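Local coordinates for protein phosphoserine phosphatase (Homo sapiens, PDB 6HYY) that hydrolyses O-phosphoserine to serine and phosphate, as a magnesium-dependent phosphatase of the haloacid dehalogenase family, at residues L30-T44 with L58-E70. Residues are numbered along the deposited sequence; the frame is centred on the assembly and turned at random.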
loop_
_atom_site.group_PDB
_atom_site.type_symbol
_atom_site.label_atom_id
_atom_site.label_comp_id
_atom_site.label_asym_id
_atom_site.label_seq_id
_atom_site.Cartn_x
_atom_site.Cartn_y
_atom_site.Cartn_z
ATOM N N LEU A 30 -10.647 6.357 7.367
ATOM C CA LEU A 30 -10.482 7.549 8.184
ATOM C C LEU A 30 -11.642 8.510 7.971
ATOM O O LEU A 30 -12.163 9.093 8.930
ATOM C CB LEU A 30 -9.145 8.219 7.853
ATOM C CG LEU A 30 -8.702 9.386 8.728
ATOM C CD1 LEU A 30 -8.731 8.981 10.186
ATOM C CD2 LEU A 30 -7.301 9.832 8.299
ATOM N N ALA A 31 -12.068 8.678 6.718
ATOM C CA ALA A 31 -13.215 9.527 6.429
ATOM C C ALA A 31 -14.476 8.999 7.096
ATOM O O ALA A 31 -15.332 9.787 7.511
ATOM C CB ALA A 31 -13.415 9.639 4.920
ATOM N N LYS A 32 -14.610 7.674 7.195
ATOM C CA LYS A 32 -15.741 7.085 7.909
ATOM C C LYS A 32 -15.724 7.491 9.377
ATOM O O LYS A 32 -16.725 7.984 9.910
ATOM C CB LYS A 32 -15.703 5.560 7.780
ATOM C CG LYS A 32 -16.303 5.005 6.494
ATOM C CD LYS A 32 -16.330 3.476 6.524
ATOM C CE LYS A 32 -17.053 2.893 5.314
ATOM N NZ LYS A 32 -16.457 3.306 4.015
ATOM N N ILE A 33 -14.587 7.277 10.046
ATOM C CA ILE A 33 -14.409 7.676 11.442
ATOM C C ILE A 33 -14.734 9.148 11.641
ATOM O O ILE A 33 -15.282 9.540 12.680
ATOM C CB ILE A 33 -12.970 7.337 11.892
ATOM C CG1 ILE A 33 -12.867 5.864 12.289
ATOM C CG2 ILE A 33 -12.503 8.257 13.024
ATOM C CD1 ILE A 33 -13.401 5.566 13.684
ATOM N N CYS A 34 -14.435 9.981 10.644
ATOM C CA CYS A 34 -14.615 11.423 10.728
ATOM C C CYS A 34 -15.929 11.904 10.123
ATOM O O CYS A 34 -16.181 13.112 10.120
ATOM C CB CYS A 34 -13.441 12.132 10.049
ATOM S SG CYS A 34 -11.852 11.821 10.865
ATOM N N GLY A 35 -16.750 10.999 9.586
ATOM C CA GLY A 35 -18.091 11.340 9.136
ATOM C C GLY A 35 -18.244 11.871 7.722
ATOM O O GLY A 35 -19.289 12.456 7.415
ATOM N N VAL A 36 -17.261 11.678 6.842
ATOM C CA VAL A 36 -17.334 12.220 5.485
ATOM C C VAL A 36 -17.044 11.122 4.464
ATOM O O VAL A 36 -16.475 11.373 3.397
ATOM C CB VAL A 36 -16.369 13.407 5.317
ATOM C CG1 VAL A 36 -16.890 14.616 6.085
ATOM C CG2 VAL A 36 -14.981 13.034 5.805
ATOM N N GLU A 37 -17.476 9.906 4.789
ATOM C CA GLU A 37 -17.200 8.716 3.981
ATOM C C GLU A 37 -17.590 8.901 2.519
ATOM O O GLU A 37 -16.787 8.619 1.615
ATOM C CB GLU A 37 -17.943 7.523 4.590
ATOM C CG GLU A 37 -19.440 7.767 4.832
ATOM C CD GLU A 37 -19.727 8.699 6.009
ATOM O OE1 GLU A 37 -20.343 9.773 5.794
ATOM O OE2 GLU A 37 -19.331 8.357 7.143
ATOM N N ASP A 38 -18.823 9.355 2.257
ATOM C CA ASP A 38 -19.345 9.365 0.892
ATOM C C ASP A 38 -18.497 10.245 -0.014
ATOM O O ASP A 38 -18.035 9.804 -1.078
ATOM C CB ASP A 38 -20.798 9.841 0.881
ATOM C CG ASP A 38 -21.757 8.825 1.480
ATOM O OD1 ASP A 38 -21.477 7.611 1.405
ATOM O OD2 ASP A 38 -22.792 9.244 2.040
ATOM N N ALA A 39 -18.277 11.497 0.392
ATOM C CA ALA A 39 -17.518 12.430 -0.434
ATOM C C ALA A 39 -16.101 11.929 -0.681
ATOM O O ALA A 39 -15.606 11.981 -1.814
ATOM C CB ALA A 39 -17.495 13.809 0.227
ATOM N N VAL A 40 -15.439 11.421 0.357
ATOM C CA VAL A 40 -14.036 11.040 0.214
ATOM C C VAL A 40 -13.901 9.758 -0.602
ATOM O O VAL A 40 -13.016 9.648 -1.458
ATOM C CB VAL A 40 -13.377 10.915 1.598
ATOM C CG1 VAL A 40 -12.073 10.122 1.505
ATOM C CG2 VAL A 40 -13.132 12.298 2.189
ATOM N N SER A 41 -14.772 8.771 -0.355
ATOM C CA SER A 41 -14.727 7.535 -1.134
ATOM C C SER A 41 -14.880 7.817 -2.623
ATOM O O SER A 41 -14.212 7.189 -3.454
ATOM C CB SER A 41 -15.814 6.568 -0.658
ATOM O OG SER A 41 -15.445 5.938 0.559
ATOM N N GLU A 42 -15.744 8.772 -2.978
ATOM C CA GLU A 42 -15.887 9.153 -4.378
ATOM C C GLU A 42 -14.614 9.799 -4.911
ATOM O O GLU A 42 -14.164 9.474 -6.017
ATOM C CB GLU A 42 -17.080 10.093 -4.546
ATOM C CG GLU A 42 -17.476 10.322 -5.996
ATOM C CD GLU A 42 -17.536 9.028 -6.796
ATOM O OE1 GLU A 42 -16.950 8.979 -7.901
ATOM O OE2 GLU A 42 -18.164 8.056 -6.319
ATOM N N MET A 43 -14.013 10.710 -4.141
ATOM C CA MET A 43 -12.770 11.335 -4.584
ATOM C C MET A 43 -11.655 10.312 -4.732
ATOM O O MET A 43 -10.789 10.455 -5.601
ATOM C CB MET A 43 -12.352 12.430 -3.602
ATOM C CG MET A 43 -13.372 13.534 -3.416
ATOM S SD MET A 43 -13.013 14.554 -1.971
ATOM C CE MET A 43 -12.292 15.992 -2.729
ATOM N N THR A 44 -11.654 9.279 -3.893
ATOM C CA THR A 44 -10.639 8.238 -4.003
ATOM C C THR A 44 -10.783 7.471 -5.312
ATOM O O THR A 44 -9.793 7.213 -6.012
ATOM C CB THR A 44 -10.740 7.302 -2.802
ATOM O OG1 THR A 44 -10.503 8.058 -1.604
ATOM C CG2 THR A 44 -9.726 6.172 -2.909
ATOM N N LEU A 58 -5.091 14.296 -2.711
ATOM C CA LEU A 58 -4.875 14.049 -1.292
ATOM C C LEU A 58 -5.234 15.277 -0.461
ATOM O O LEU A 58 -5.910 15.167 0.569
ATOM C CB LEU A 58 -3.417 13.639 -1.051
ATOM C CG LEU A 58 -3.100 13.151 0.362
ATOM C CD1 LEU A 58 -3.976 11.965 0.722
ATOM C CD2 LEU A 58 -1.618 12.809 0.505
ATOM N N THR A 59 -4.767 16.454 -0.886
ATOM C CA THR A 59 -5.071 17.686 -0.161
ATOM C C THR A 59 -6.573 17.894 -0.040
ATOM O O THR A 59 -7.085 18.213 1.041
ATOM C CB THR A 59 -4.425 18.876 -0.871
ATOM O OG1 THR A 59 -3.011 18.674 -0.949
ATOM C CG2 THR A 59 -4.706 20.166 -0.111
ATOM N N GLU A 60 -7.303 17.689 -1.142
ATOM C CA GLU A 60 -8.741 17.946 -1.139
ATOM C C GLU A 60 -9.495 16.973 -0.242
ATOM O O GLU A 60 -10.459 17.364 0.425
ATOM C CB GLU A 60 -9.285 17.883 -2.564
ATOM C CG GLU A 60 -8.710 18.933 -3.482
ATOM C CD GLU A 60 -8.951 18.603 -4.939
ATOM O OE1 GLU A 60 -8.683 19.464 -5.803
ATOM O OE2 GLU A 60 -9.411 17.475 -5.216
ATOM N N ARG A 61 -9.094 15.698 -0.223
ATOM C CA ARG A 61 -9.773 14.748 0.650
ATOM C C ARG A 61 -9.504 15.071 2.111
ATOM O O ARG A 61 -10.418 15.050 2.940
ATOM C CB ARG A 61 -9.333 13.317 0.328
ATOM C CG ARG A 61 -9.989 12.717 -0.908
ATOM C CD ARG A 61 -9.380 11.361 -1.273
ATOM N NE ARG A 61 -8.045 11.488 -1.856
ATOM C CZ ARG A 61 -7.299 10.451 -2.235
ATOM N NH1 ARG A 61 -7.761 9.215 -2.088
ATOM N NH2 ARG A 61 -6.093 10.640 -2.752
ATOM N N LEU A 62 -8.246 15.386 2.443
ATOM C CA LEU A 62 -7.919 15.732 3.819
ATOM C C LEU A 62 -8.577 17.042 4.238
ATOM O O LEU A 62 -8.926 17.209 5.416
ATOM C CB LEU A 62 -6.401 15.796 3.987
ATOM C CG LEU A 62 -5.738 14.412 4.026
ATOM C CD1 LEU A 62 -4.224 14.534 3.915
ATOM C CD2 LEU A 62 -6.126 13.660 5.284
ATOM N N ALA A 63 -8.778 17.966 3.294
ATOM C CA ALA A 63 -9.488 19.199 3.617
ATOM C C ALA A 63 -10.923 18.919 4.056
ATOM O O ALA A 63 -11.461 19.638 4.907
ATOM C CB ALA A 63 -9.461 20.151 2.420
ATOM N N LEU A 64 -11.556 17.881 3.505
ATOM C CA LEU A 64 -12.880 17.490 3.985
ATOM C C LEU A 64 -12.814 16.702 5.287
ATOM O O LEU A 64 -13.724 16.810 6.121
ATOM C CB LEU A 64 -13.612 16.660 2.932
ATOM C CG LEU A 64 -13.877 17.304 1.572
ATOM C CD1 LEU A 64 -14.613 16.327 0.672
ATOM C CD2 LEU A 64 -14.662 18.606 1.716
ATOM N N ILE A 65 -11.763 15.902 5.480
ATOM C CA ILE A 65 -11.693 15.034 6.650
ATOM C C ILE A 65 -11.256 15.815 7.885
ATOM O O ILE A 65 -11.847 15.671 8.961
ATOM C CB ILE A 65 -10.749 13.849 6.371
ATOM C CG1 ILE A 65 -11.295 12.988 5.228
ATOM C CG2 ILE A 65 -10.536 13.022 7.620
ATOM C CD1 ILE A 65 -10.259 12.032 4.626
ATOM N N GLN A 66 -10.200 16.617 7.756
ATOM C CA GLN A 66 -9.598 17.334 8.876
ATOM C C GLN A 66 -9.354 16.413 10.072
ATOM O O GLN A 66 -9.849 16.674 11.178
ATOM C CB GLN A 66 -10.460 18.521 9.281
ATOM C CG GLN A 66 -10.791 19.456 8.141
ATOM C CD GLN A 66 -10.001 20.743 8.199
ATOM O OE1 GLN A 66 -9.878 21.362 9.259
ATOM N NE2 GLN A 66 -9.470 21.162 7.057
ATOM N N PRO A 67 -8.593 15.336 9.898
ATOM C CA PRO A 67 -8.501 14.323 10.952
ATOM C C PRO A 67 -7.667 14.812 12.124
ATOM O O PRO A 67 -6.533 15.269 11.957
ATOM C CB PRO A 67 -7.830 13.141 10.245
ATOM C CG PRO A 67 -6.972 13.796 9.215
ATOM C CD PRO A 67 -7.735 15.007 8.742
ATOM N N SER A 68 -8.228 14.695 13.318
ATOM C CA SER A 68 -7.453 15.005 14.502
ATOM C C SER A 68 -6.602 13.803 14.893
ATOM O O SER A 68 -6.855 12.669 14.478
ATOM C CB SER A 68 -8.374 15.411 15.658
ATOM O OG SER A 68 -8.964 14.275 16.261
ATOM N N ARG A 69 -5.568 14.060 15.694
ATOM C CA ARG A 69 -4.729 12.960 16.148
ATOM C C ARG A 69 -5.545 11.942 16.936
ATOM O O ARG A 69 -5.355 10.730 16.784
ATOM C CB ARG A 69 -3.555 13.476 16.983
ATOM C CG ARG A 69 -2.573 12.370 17.339
ATOM C CD ARG A 69 -1.345 12.868 18.084
ATOM N NE ARG A 69 -0.417 11.761 18.308
ATOM C CZ ARG A 69 -0.513 10.895 19.313
ATOM N NH1 ARG A 69 -1.492 11.012 20.202
ATOM N NH2 ARG A 69 0.369 9.911 19.429
ATOM N N GLU A 70 -6.477 12.419 17.770
ATOM C CA GLU A 70 -7.346 11.514 18.517
ATOM C C GLU A 70 -8.224 10.677 17.592
ATOM O O GLU A 70 -8.488 9.509 17.884
ATOM C CB GLU A 70 -8.209 12.313 19.499
ATOM C CG GLU A 70 -9.315 11.516 20.173
ATOM C CD GLU A 70 -9.751 12.121 21.500
ATOM O OE1 GLU A 70 -9.336 13.262 21.808
ATOM O OE2 GLU A 70 -10.505 11.451 22.237
#
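I65 reaches in between helix 26-33 and helix 37-46 and spreads its branches over four residues. Its CG1 lies 3.6 Å from V40 CG2 and almost as near V36 CG2, CD1 ends against A31 CB, and CG2, anti to the backbone N, turns instead to C34 SG at 3.7 Å. P67 extends this apolar seam: its ring atom CB meets L30 CD2 at 3.9 Å, the two side chains crossing at about a right angle. At the other end M43 SD touches L64 CD1 at 3.6 Å, a bend at chi3 (102°) swings the CE methyl onto E60 CB, and the M43 and R61 chains slide past each other in opposite directions, CB against CG. A39 CB closes on L64 CD1 from beside M43. The segments 37-44 and 58-65 run antiparallel at 174°, axes 9.8 Å apart, as neighbouring helices of the helical cap that haloacid dehalogenase hydrolases insert beside their Rossmann-like core. A Schellman motif at G35 ends the first helix, and its positive phi suits glycine. R61 carries the polar link: NH1 donates to T44 OG1 at 3.0 Å, the oxygen lying near the guanidinium plane, with an N-H...O angle of 152°. With an alanine here the NH1 donor and the methylenes against M43 CB are gone, which would probably leave T44 OG1 without its tie to helix 54-65 and M43 freer to shift. Farther out, D28 also hydrogen-bonds T44 OG1, and A57 O takes R61 NE, so the guanidinium is tied to both helices. The R61 side chain lies about 6 Å from the bound serine. V72 and L75 of helix 69-78 back L30, while Y139 touches P67.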